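Local coordinates for NLP/P60 family protein (Bacillus cereus ATCC 10987, PDB 3H41) that probably hydrolyses gamma-D-glutamyl-L-lysine bonds in murein peptides, acting as a C40-family cysteine peptidase that releases L-Ala-gamma-D-Glu during peptidoglycan degradation, at residues F258-G263 / I300-G305; Q238-V243 / G305-L310; A127-N132 / A168-N173; V120-P125 / L140-N145. All coordinates share one frame; numbering follows the deposited sequence.

Overall arrangement
Contacts 1 and 2 lie on the sheet of the NlpC/P60 peptidase domain, contacts 3 and 4 in the second SH3b domain on the other side of the chain's centre. Contacts 1 and 2 share Gly305 and follow strand 303-308 from one neighbouring strand to the other, their centres 15 Å apart. Both come near the bound D-glutamate: the side chains of His260 in contact 1 and Gln238 in contact 2 are each about 6 Å from it. Contacts 3 and 4 interlock, their segments alternating along the chain; Ala127 O lies 2.8 Å from Val142 N, a probable hydrogen bond. Contact 4 is nearer the peptidase domain, about 12 Å from contact 2 between nearest atoms.

Contact 1: F258-G263 / I300-G305; sequences FAHDQG and IEEYAG
The Phe258 ring has the carbonyl carbon of Glu302 at its edge, close to the ring plane, and its CE1 comes 4.4 Å from CD1 of Tyr303; Tyr299 adds an edge-to-face partner from outside. The carboxylate of Glu302 turns one face to the backbone of Ala259, whose O sits 3.1 Å from Glu302 CD, almost straight above it. The chain of Glu302 runs extended beyond CG (chi2 -159°), which takes CB, CG and CD in turn across the end of that carbonyl. Its OE1 is hydrogen-bonded to NE2 of His268, a residue of the D-glutamate pocket whose ring stacks on His260. In the NlpC/P60 sheet, Phe258 and Tyr303 form an antiparallel non-hydrogen-bonded pair where strands 255-259 and 303-308 meet, and Phe258 also packs against His269, the inferred proton acceptor. Next to this pair Ala259 N donates to Glu302 O at 2.8 Å (161° at the hydrogen), and the same oxygen receives a CA-H...O contact from Phe258 CA at 3.2 Å. The methyls of Ala259 and Ala304 meet CB to CB at 3.6 Å. At the exposed end, one water donates to both Gln262 OE1 (3.1 Å) and Glu301 O (2.7 Å).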
# COMPACT_ATOMS: atom_id res chain seq x y z
N PHE A 258 9.60 14.53 8.77
CA PHE A 258 10.67 15.45 8.38
C PHE A 258 10.11 16.44 7.38
O PHE A 258 9.34 16.06 6.47
CB PHE A 258 11.88 14.67 7.83
CG PHE A 258 12.34 13.59 8.77
CD1 PHE A 258 13.26 13.90 9.79
CD2 PHE A 258 11.77 12.33 8.76
CE1 PHE A 258 13.66 12.92 10.71
CE2 PHE A 258 12.16 11.35 9.70
CZ PHE A 258 13.12 11.66 10.67
N ALA A 259 10.49 17.71 7.54
CA ALA A 259 9.95 18.76 6.71
C ALA A 259 11.06 19.62 6.11
O ALA A 259 12.15 19.77 6.68
CB ALA A 259 8.95 19.67 7.54
N HIS A 260 10.77 20.19 4.97
CA HIS A 260 11.68 21.12 4.29
C HIS A 260 12.03 22.32 5.15
O HIS A 260 11.32 22.65 6.14
CB HIS A 260 11.05 21.62 2.98
CG HIS A 260 10.91 20.56 1.93
ND1 HIS A 260 11.98 20.08 1.22
CD2 HIS A 260 9.82 19.91 1.45
CE1 HIS A 260 11.57 19.16 0.36
NE2 HIS A 260 10.26 19.05 0.47
N ASP A 261 13.13 22.98 4.78
CA ASP A 261 13.61 24.18 5.49
C ASP A 261 13.77 23.96 6.99
O ASP A 261 13.13 24.63 7.80
CB ASP A 261 12.67 25.37 5.22
CG ASP A 261 13.21 26.71 5.81
OD1 ASP A 261 14.43 26.82 6.14
OD2 ASP A 261 12.39 27.65 5.96
N GLN A 262 14.60 22.98 7.36
CA GLN A 262 14.98 22.75 8.74
C GLN A 262 13.74 22.46 9.60
O GLN A 262 13.69 22.87 10.75
CB GLN A 262 15.74 23.94 9.31
CG GLN A 262 16.86 24.43 8.46
CD GLN A 262 18.02 23.49 8.49
OE1 GLN A 262 18.58 23.25 9.55
NE2 GLN A 262 18.38 22.95 7.33
N GLY A 263 12.77 21.77 9.03
CA GLY A 263 11.59 21.32 9.78
C GLY A 263 10.44 22.31 9.81
O GLY A 263 9.41 22.01 10.40
N ILE A 300 18.03 14.70 10.89
CA ILE A 300 17.90 15.30 12.20
C ILE A 300 17.59 16.80 12.13
O ILE A 300 16.80 17.29 12.94
CB ILE A 300 19.10 14.91 13.07
CG1 ILE A 300 18.76 15.09 14.57
CG2 ILE A 300 20.37 15.62 12.62
CD1 ILE A 300 17.41 14.40 15.01
N GLU A 301 18.13 17.51 11.14
CA GLU A 301 17.89 18.94 10.97
C GLU A 301 16.47 19.24 10.51
O GLU A 301 15.97 20.36 10.72
CB GLU A 301 18.87 19.58 9.96
CG GLU A 301 20.32 19.66 10.44
CD GLU A 301 21.13 18.36 10.21
OE1 GLU A 301 20.56 17.37 9.69
OE2 GLU A 301 22.35 18.34 10.54
N GLU A 302 15.84 18.26 9.86
CA GLU A 302 14.49 18.41 9.31
C GLU A 302 13.38 17.80 10.20
O GLU A 302 12.19 17.83 9.82
CB GLU A 302 14.42 17.80 7.91
CG GLU A 302 15.10 18.65 6.81
CD GLU A 302 14.64 18.34 5.41
OE1 GLU A 302 14.01 17.28 5.19
OE2 GLU A 302 14.89 19.19 4.52
N TYR A 303 13.76 17.28 11.37
CA TYR A 303 12.83 16.74 12.33
C TYR A 303 11.66 17.70 12.50
O TYR A 303 11.86 18.88 12.82
CB TYR A 303 13.52 16.49 13.66
CG TYR A 303 12.64 15.81 14.66
CD1 TYR A 303 12.51 14.42 14.66
CD2 TYR A 303 11.89 16.54 15.58
CE1 TYR A 303 11.67 13.78 15.57
CE2 TYR A 303 11.03 15.90 16.51
CZ TYR A 303 10.94 14.51 16.49
OH TYR A 303 10.13 13.83 17.36
N ALA A 304 10.44 17.21 12.28
CA ALA A 304 9.26 18.04 12.29
C ALA A 304 8.15 17.46 13.15
O ALA A 304 6.97 17.71 12.87
CB ALA A 304 8.74 18.24 10.87
N GLY A 305 8.51 16.65 14.12
CA GLY A 305 7.54 16.17 15.12
C GLY A 305 7.20 14.69 14.97
O GLY A 305 7.75 14.01 14.11
O HOH W 1 17.28 22.27 12.18

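Contact 2: Q238-V243 / G305-L310; sequences QSRNGV and GARRYL
Val243 and Arg308 make an antiparallel hydrogen-bonded pair, with Val243 N giving to Arg308 O at 2.9 Å and Arg308 N to Val243 O at 2.8 Å, while the chain just before Val243 comes out of a type I turn from Gln238 to Asn241. Two side chains of 305-310 reach back into that turn. Tyr309 lays its ring under Gly242, whose CA stands 4.0 Å from the ring centroid and 14° off the normal, a CH-pi contact over the face. The far end of the same ring puts Gln238 O at its edge: Tyr309 OH donates to that oxygen at 2.6 Å, in the carbonyl plane and on a lone pair. Arg307 bends at chi2 (-80°), which folds its guanidinium back beside the turn. There NH1 of Arg307 binds Gly242 O at 3.0 Å, a slanting bond from above the carbonyl plane. Ser239 O and Arg240 C lie over one face of this guanidinium; although Ser239 O is close to its NE, the angle is too poor for a hydrogen bond. Within the turn Arg240 NH1 reaches Ser239 OG at 3.0 Å, a hydroxyl also hydrogen-bonded to Gly236 O. Arg308 sends its own guanidinium elsewhere, to a salt bridge with Asp254. The amide of Gln238 is held by Thr220, Pro232 O and Ser217 O, the last belonging to a substrate-binding residue. The whole joins the end of helix 235-238, just behind the substrate-binding pair Asp234 and Ser235, to strand 303-308, next to the edge strand 243-245 of the central antiparallel sheet of the papain-like NlpC/P60 fold.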
# COMPACT_ATOMS: atom_id res chain seq x y z
N GLN A 238 -0.61 12.36 7.48
CA GLN A 238 -0.16 11.49 8.58
C GLN A 238 0.40 12.31 9.74
O GLN A 238 0.23 11.96 10.93
CB GLN A 238 0.88 10.50 8.10
CG GLN A 238 0.34 9.32 7.33
CD GLN A 238 1.40 8.31 6.92
OE1 GLN A 238 2.46 8.20 7.55
NE2 GLN A 238 1.10 7.53 5.85
N SER A 239 1.10 13.39 9.41
CA SER A 239 1.76 14.20 10.43
C SER A 239 0.78 15.00 11.31
O SER A 239 1.20 15.57 12.32
CB SER A 239 2.76 15.18 9.76
OG SER A 239 2.11 16.33 9.24
N ARG A 240 -0.48 15.10 10.88
CA ARG A 240 -1.53 15.91 11.55
C ARG A 240 -2.69 15.02 12.07
O ARG A 240 -3.70 15.53 12.53
CB ARG A 240 -2.10 16.99 10.63
CG ARG A 240 -1.12 18.13 10.28
CD ARG A 240 -0.25 18.46 11.47
NE ARG A 240 0.42 19.75 11.37
CZ ARG A 240 1.69 19.94 11.01
NH1 ARG A 240 2.48 18.93 10.66
NH2 ARG A 240 2.17 21.18 11.00
N ASN A 241 -2.52 13.71 11.99
CA ASN A 241 -3.47 12.77 12.60
C ASN A 241 -2.81 11.93 13.67
O ASN A 241 -1.61 11.96 13.81
CB ASN A 241 -4.15 12.00 11.48
CG ASN A 241 -5.16 12.88 10.76
OD1 ASN A 241 -6.27 13.07 11.25
ND2 ASN A 241 -4.76 13.49 9.62
N GLY A 242 -3.60 11.25 14.49
CA GLY A 242 -3.07 10.64 15.70
C GLY A 242 -2.72 11.69 16.76
O GLY A 242 -3.07 12.83 16.62
N VAL A 243 -2.00 11.28 17.79
CA VAL A 243 -1.71 12.15 18.92
C VAL A 243 -0.25 12.67 18.87
O VAL A 243 0.71 11.92 18.73
CB VAL A 243 -1.99 11.41 20.27
CG1 VAL A 243 -1.64 12.27 21.46
CG2 VAL A 243 -3.46 11.02 20.33
N GLY A 305 8.51 16.65 14.12
CA GLY A 305 7.54 16.17 15.12
C GLY A 305 7.20 14.69 14.97
O GLY A 305 7.75 14.01 14.11
N ALA A 306 6.36 14.18 15.85
CA ALA A 306 6.05 12.77 15.90
C ALA A 306 4.59 12.59 16.29
O ALA A 306 4.02 13.43 17.03
CB ALA A 306 7.00 12.02 16.86
N ARG A 307 3.98 11.52 15.77
CA ARG A 307 2.57 11.20 16.04
C ARG A 307 2.42 9.76 16.53
O ARG A 307 3.12 8.84 16.05
CB ARG A 307 1.77 11.36 14.76
CG ARG A 307 1.60 12.78 14.31
CD ARG A 307 0.46 13.41 15.14
NE ARG A 307 0.62 14.82 15.27
CZ ARG A 307 -0.37 15.68 15.45
NH1 ARG A 307 -1.66 15.29 15.51
NH2 ARG A 307 -0.08 16.94 15.56
N ARG A 308 1.48 9.55 17.46
CA ARG A 308 1.18 8.21 17.97
C ARG A 308 -0.23 7.77 17.56
O ARG A 308 -1.21 8.49 17.70
CB ARG A 308 1.36 8.17 19.49
CG ARG A 308 1.15 6.79 20.17
CD ARG A 308 1.60 6.82 21.64
NE ARG A 308 2.99 7.23 21.69
CZ ARG A 308 3.61 7.78 22.72
NH1 ARG A 308 2.99 7.99 23.87
NH2 ARG A 308 4.88 8.13 22.58
N TYR A 309 -0.30 6.56 17.02
CA TYR A 309 -1.53 6.06 16.42
C TYR A 309 -2.04 4.84 17.19
O TYR A 309 -3.18 4.42 17.02
CB TYR A 309 -1.27 5.73 14.94
CG TYR A 309 -1.35 6.94 14.00
CD1 TYR A 309 -2.54 7.28 13.40
CD2 TYR A 309 -0.22 7.71 13.68
CE1 TYR A 309 -2.64 8.38 12.52
CE2 TYR A 309 -0.30 8.80 12.81
CZ TYR A 309 -1.51 9.13 12.23
OH TYR A 309 -1.61 10.20 11.35
N LEU A 310 -1.19 4.29 18.06
CA LEU A 310 -1.56 3.16 18.91
C LEU A 310 -2.35 3.67 20.10
O LEU A 310 -1.97 4.69 20.71
CB LEU A 310 -0.32 2.45 19.42
CG LEU A 310 0.48 1.67 18.39
CD1 LEU A 310 1.72 1.07 19.02
CD2 LEU A 310 -0.39 0.57 17.78

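Contact 3: A127-N132 / A168-N173; sequences AILYIN and AWLRKN
Tyr130 and Trp169 form the large bump on one face of this strand pair, part of the all-antiparallel SH3b domain, where strands 127-131 and 168-171 run at 144° to each other. The indole folds over its neighbour because CG of Trp169 takes the crowded position between backbone N and carbonyl carbon (chi1 72°). The base of the Tyr130 side chain fills the shallow hollow beneath the five-membered ring: CB stands 3.8 Å from that ring's centroid, a CH-pi contact over the face. Farther out, the phenol slants across the six-membered ring with the planes 37° apart, and its CD2 touches Trp169 CZ2 at 3.7 Å. Asn132 closes in on the indole from the edge, bringing CB near the ring plane. On the other face the shapes are smaller, and Leu129, Ala168 and Leu170 are buried. Leu129 and Leu170 run next to each other in the same direction, and their CD2 methyls meet at 3.5 Å; Val160 of the next strand packs against both. Ala168 offers only a methyl there, and its CA lies 4.0 Å from Ile131 CA in the non-hydrogen-bonded pair. Between the faces Tyr130 and Trp169 exchange backbone bonds, Tyr130 N to Trp169 O at 2.9 Å and Trp169 N to Tyr130 O at 2.8 Å. Where the strands splay apart, a water donates to Ile128 O at 2.8 Å and accepts from Arg171 N.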
# COMPACT_ATOMS: atom_id res chain seq x y z
N ALA A 127 2.78 -13.12 -2.04
CA ALA A 127 2.48 -14.56 -2.01
C ALA A 127 1.84 -14.94 -3.31
O ALA A 127 1.28 -14.07 -3.98
CB ALA A 127 1.50 -14.87 -0.85
N ILE A 128 1.87 -16.23 -3.65
CA ILE A 128 1.18 -16.76 -4.85
C ILE A 128 -0.23 -17.30 -4.52
O ILE A 128 -0.41 -18.12 -3.63
CB ILE A 128 2.03 -17.83 -5.60
CG1 ILE A 128 3.45 -17.31 -5.85
CG2 ILE A 128 1.33 -18.30 -7.01
CD1 ILE A 128 3.53 -16.00 -6.65
N LEU A 129 -1.22 -16.78 -5.26
CA LEU A 129 -2.59 -17.32 -5.28
C LEU A 129 -2.72 -18.22 -6.49
O LEU A 129 -2.27 -17.83 -7.58
CB LEU A 129 -3.61 -16.20 -5.43
CG LEU A 129 -4.01 -15.40 -4.22
CD1 LEU A 129 -5.00 -14.35 -4.63
CD2 LEU A 129 -4.61 -16.34 -3.22
N TYR A 130 -3.34 -19.39 -6.31
CA TYR A 130 -3.57 -20.36 -7.39
C TYR A 130 -5.04 -20.39 -7.73
O TYR A 130 -5.86 -20.67 -6.86
CB TYR A 130 -3.13 -21.79 -6.99
CG TYR A 130 -1.68 -21.77 -6.53
CD1 TYR A 130 -0.64 -21.75 -7.46
CD2 TYR A 130 -1.36 -21.69 -5.19
CE1 TYR A 130 0.68 -21.68 -7.05
CE2 TYR A 130 -0.02 -21.59 -4.77
CZ TYR A 130 0.98 -21.59 -5.72
OH TYR A 130 2.31 -21.51 -5.38
N ILE A 131 -5.38 -20.07 -8.97
CA ILE A 131 -6.79 -20.00 -9.39
C ILE A 131 -7.20 -21.45 -9.65
O ILE A 131 -6.53 -22.18 -10.37
CB ILE A 131 -7.00 -19.11 -10.62
CG1 ILE A 131 -6.38 -17.71 -10.38
CG2 ILE A 131 -8.52 -18.96 -10.96
CD1 ILE A 131 -6.78 -16.64 -11.45
N ASN A 132 -8.29 -21.85 -8.98
CA ASN A 132 -8.79 -23.20 -9.03
C ASN A 132 -10.30 -23.21 -8.74
O ASN A 132 -10.72 -22.95 -7.61
CB ASN A 132 -8.05 -24.11 -8.04
CG ASN A 132 -8.27 -25.56 -8.32
OD1 ASN A 132 -9.39 -25.96 -8.66
ND2 ASN A 132 -7.21 -26.37 -8.23
N ALA A 168 -9.80 -19.16 -5.84
CA ALA A 168 -8.36 -19.32 -5.73
C ALA A 168 -8.01 -19.80 -4.36
O ALA A 168 -8.79 -19.71 -3.40
CB ALA A 168 -7.66 -17.97 -5.99
N TRP A 169 -6.76 -20.22 -4.22
CA TRP A 169 -6.27 -20.64 -2.92
C TRP A 169 -4.83 -20.24 -2.67
O TRP A 169 -4.08 -19.99 -3.62
CB TRP A 169 -6.44 -22.14 -2.80
CG TRP A 169 -5.52 -23.00 -3.61
CD1 TRP A 169 -5.73 -23.50 -4.87
CD2 TRP A 169 -4.27 -23.54 -3.16
NE1 TRP A 169 -4.66 -24.29 -5.24
CE2 TRP A 169 -3.75 -24.32 -4.21
CE3 TRP A 169 -3.52 -23.38 -1.98
CZ2 TRP A 169 -2.51 -24.99 -4.11
CZ3 TRP A 169 -2.27 -24.03 -1.88
CH2 TRP A 169 -1.79 -24.84 -2.95
N LEU A 170 -4.47 -20.12 -1.40
CA LEU A 170 -3.10 -19.83 -0.98
C LEU A 170 -2.73 -20.69 0.22
O LEU A 170 -3.59 -21.14 0.97
CB LEU A 170 -2.89 -18.36 -0.63
CG LEU A 170 -3.67 -17.76 0.51
CD1 LEU A 170 -2.94 -16.49 1.01
CD2 LEU A 170 -5.11 -17.44 0.07
N ARG A 171 -1.43 -20.95 0.36
CA ARG A 171 -0.95 -21.66 1.54
C ARG A 171 -1.30 -20.91 2.79
O ARG A 171 -1.23 -19.67 2.81
CB ARG A 171 0.56 -21.87 1.46
CG ARG A 171 1.02 -22.92 0.49
CD ARG A 171 0.95 -24.30 1.11
NE ARG A 171 1.25 -25.34 0.14
CZ ARG A 171 1.48 -26.62 0.41
NH1 ARG A 171 1.40 -27.08 1.66
NH2 ARG A 171 1.70 -27.47 -0.59
N LYS A 172 -1.67 -21.65 3.83
CA LYS A 172 -1.99 -21.05 5.12
C LYS A 172 -0.89 -20.16 5.71
O LYS A 172 -1.18 -19.24 6.47
CB LYS A 172 -2.30 -22.15 6.12
CG LYS A 172 -3.71 -22.57 6.10
CD LYS A 172 -3.87 -23.70 7.12
CE LYS A 172 -5.21 -23.65 7.75
NZ LYS A 172 -5.56 -24.97 8.34
N ASN A 173 0.36 -20.50 5.45
CA ASN A 173 1.47 -19.72 5.99
C ASN A 173 1.58 -18.34 5.31
O ASN A 173 2.33 -17.47 5.79
CB ASN A 173 2.78 -20.46 5.81
CG ASN A 173 2.97 -21.61 6.79
OD1 ASN A 173 2.52 -21.56 7.94
ND2 ASN A 173 3.65 -22.66 6.34
O HOH W 2 0.55 -19.73 -1.56

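Contact 4: V120-P125 / L140-N145; sequences VLVTKP and LEVSYN
Val122 and the turn Ser143-Asn145 make the tight half of this contact. Asn145 N donates to Val122 O at 2.9 Å, nearly straight at 176°, and the same oxygen has Tyr144 CD1 only 3.4 Å away. The isopropyl group of Val122 is directed at segment 140-145: its CB rests 3.5 Å from Ser143 O, and its CG2 meets CG2 of Val142, the two valines crossing at about a right angle. Leu121 adds its CD1 beside OD1 of Asn145, an oxygen already taken by Arg147. With CG of Tyr144 anti to the backbone N (chi1 -176°), the phenol runs alongside segment 120-125 and meets Thr123 C and Lys124 O with its edge. In the SH3b domain this is where the chain leaving strand 119-122 passes the end of strand 139-143, two strands that are not neighbours in the sheet. Tyr144 also meets the peptidase part of the chain: its OH bonds to Ser226, and Phe199 packs edge-to-face with its ring. Packing is thinner toward Lys124 and Pro125, which are partly exposed and turn their side chains away. Here backbone does most of the touching: Tyr144 N gives to Pro125 O at 3.0 Å from well above the carbonyl plane (58° out of it), and Lys124 O lies 3.3 Å from Tyr144 CB. The amine of Lys124 leaves altogether, for Asn173 O.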
# COMPACT_ATOMS: atom_id res chain seq x y z
N VAL A 120 -9.35 -13.25 4.17
CA VAL A 120 -7.98 -13.62 4.34
C VAL A 120 -7.16 -12.40 4.01
O VAL A 120 -7.40 -11.74 2.98
CB VAL A 120 -7.59 -14.78 3.38
CG1 VAL A 120 -6.07 -15.08 3.49
CG2 VAL A 120 -8.41 -16.05 3.70
N LEU A 121 -6.23 -12.07 4.89
CA LEU A 121 -5.30 -10.96 4.69
C LEU A 121 -3.94 -11.60 4.38
O LEU A 121 -3.48 -12.47 5.11
CB LEU A 121 -5.22 -10.08 5.93
CG LEU A 121 -4.38 -8.80 5.67
CD1 LEU A 121 -5.10 -7.54 5.99
CD2 LEU A 121 -3.12 -8.92 6.52
N VAL A 122 -3.32 -11.19 3.29
CA VAL A 122 -2.07 -11.77 2.89
C VAL A 122 -0.99 -11.15 3.82
O VAL A 122 -0.90 -9.94 3.92
CB VAL A 122 -1.78 -11.44 1.43
CG1 VAL A 122 -0.38 -11.90 1.04
CG2 VAL A 122 -2.81 -12.08 0.55
N THR A 123 -0.18 -11.99 4.46
CA THR A 123 0.68 -11.55 5.56
C THR A 123 2.19 -11.75 5.30
O THR A 123 2.99 -11.52 6.18
CB THR A 123 0.27 -12.22 6.90
OG1 THR A 123 0.15 -13.64 6.70
CG2 THR A 123 -1.07 -11.65 7.38
N LYS A 124 2.54 -12.22 4.12
CA LYS A 124 3.92 -12.18 3.64
C LYS A 124 4.08 -11.04 2.62
O LYS A 124 3.12 -10.60 2.03
CB LYS A 124 4.29 -13.50 2.98
CG LYS A 124 4.28 -14.68 3.95
CD LYS A 124 5.54 -14.68 4.79
CE LYS A 124 5.70 -16.00 5.56
NZ LYS A 124 4.60 -16.17 6.57
N PRO A 125 5.33 -10.60 2.37
CA PRO A 125 5.53 -9.44 1.47
C PRO A 125 4.81 -9.55 0.12
O PRO A 125 4.14 -8.62 -0.33
CB PRO A 125 7.05 -9.42 1.29
CG PRO A 125 7.57 -10.00 2.60
CD PRO A 125 6.60 -11.12 2.91
N LEU A 140 -1.56 -15.89 -9.52
CA LEU A 140 -1.34 -14.44 -9.36
C LEU A 140 -0.45 -14.20 -8.15
O LEU A 140 -0.73 -14.68 -7.04
CB LEU A 140 -2.67 -13.71 -9.16
CG LEU A 140 -2.61 -12.20 -9.03
CD1 LEU A 140 -2.03 -11.61 -10.36
CD2 LEU A 140 -4.01 -11.63 -8.78
N GLU A 141 0.61 -13.43 -8.36
CA GLU A 141 1.41 -12.97 -7.22
C GLU A 141 0.72 -11.74 -6.59
O GLU A 141 0.59 -10.70 -7.24
CB GLU A 141 2.83 -12.63 -7.65
CG GLU A 141 3.71 -12.25 -6.45
CD GLU A 141 5.16 -11.92 -6.83
OE1 GLU A 141 5.51 -11.95 -8.03
OE2 GLU A 141 5.98 -11.67 -5.93
N VAL A 142 0.34 -11.85 -5.31
CA VAL A 142 -0.39 -10.78 -4.65
C VAL A 142 0.45 -10.16 -3.52
O VAL A 142 1.34 -10.82 -2.93
CB VAL A 142 -1.74 -11.25 -4.11
CG1 VAL A 142 -2.68 -11.57 -5.29
CG2 VAL A 142 -1.60 -12.47 -3.20
N SER A 143 0.13 -8.91 -3.20
CA SER A 143 0.82 -8.18 -2.15
C SER A 143 0.33 -8.44 -0.72
O SER A 143 -0.85 -8.62 -0.49
CB SER A 143 0.62 -6.67 -2.42
OG SER A 143 1.10 -5.86 -1.35
N TYR A 144 1.25 -8.38 0.23
CA TYR A 144 0.96 -8.09 1.61
C TYR A 144 -0.20 -7.10 1.65
O TYR A 144 -0.25 -6.12 0.90
CB TYR A 144 2.20 -7.45 2.29
CG TYR A 144 1.97 -7.21 3.75
CD1 TYR A 144 2.00 -8.27 4.65
CD2 TYR A 144 1.64 -5.95 4.24
CE1 TYR A 144 1.77 -8.07 6.01
CE2 TYR A 144 1.38 -5.74 5.61
CZ TYR A 144 1.44 -6.82 6.49
OH TYR A 144 1.17 -6.72 7.85
N ASN A 145 -1.15 -7.39 2.52
CA ASN A 145 -2.27 -6.47 2.84
C ASN A 145 -3.44 -6.58 1.86
O ASN A 145 -4.40 -5.83 1.99
CB ASN A 145 -1.82 -5.01 2.94
CG ASN A 145 -2.86 -4.13 3.64
OD1 ASN A 145 -3.46 -4.54 4.65
ND2 ASN A 145 -3.10 -2.94 3.07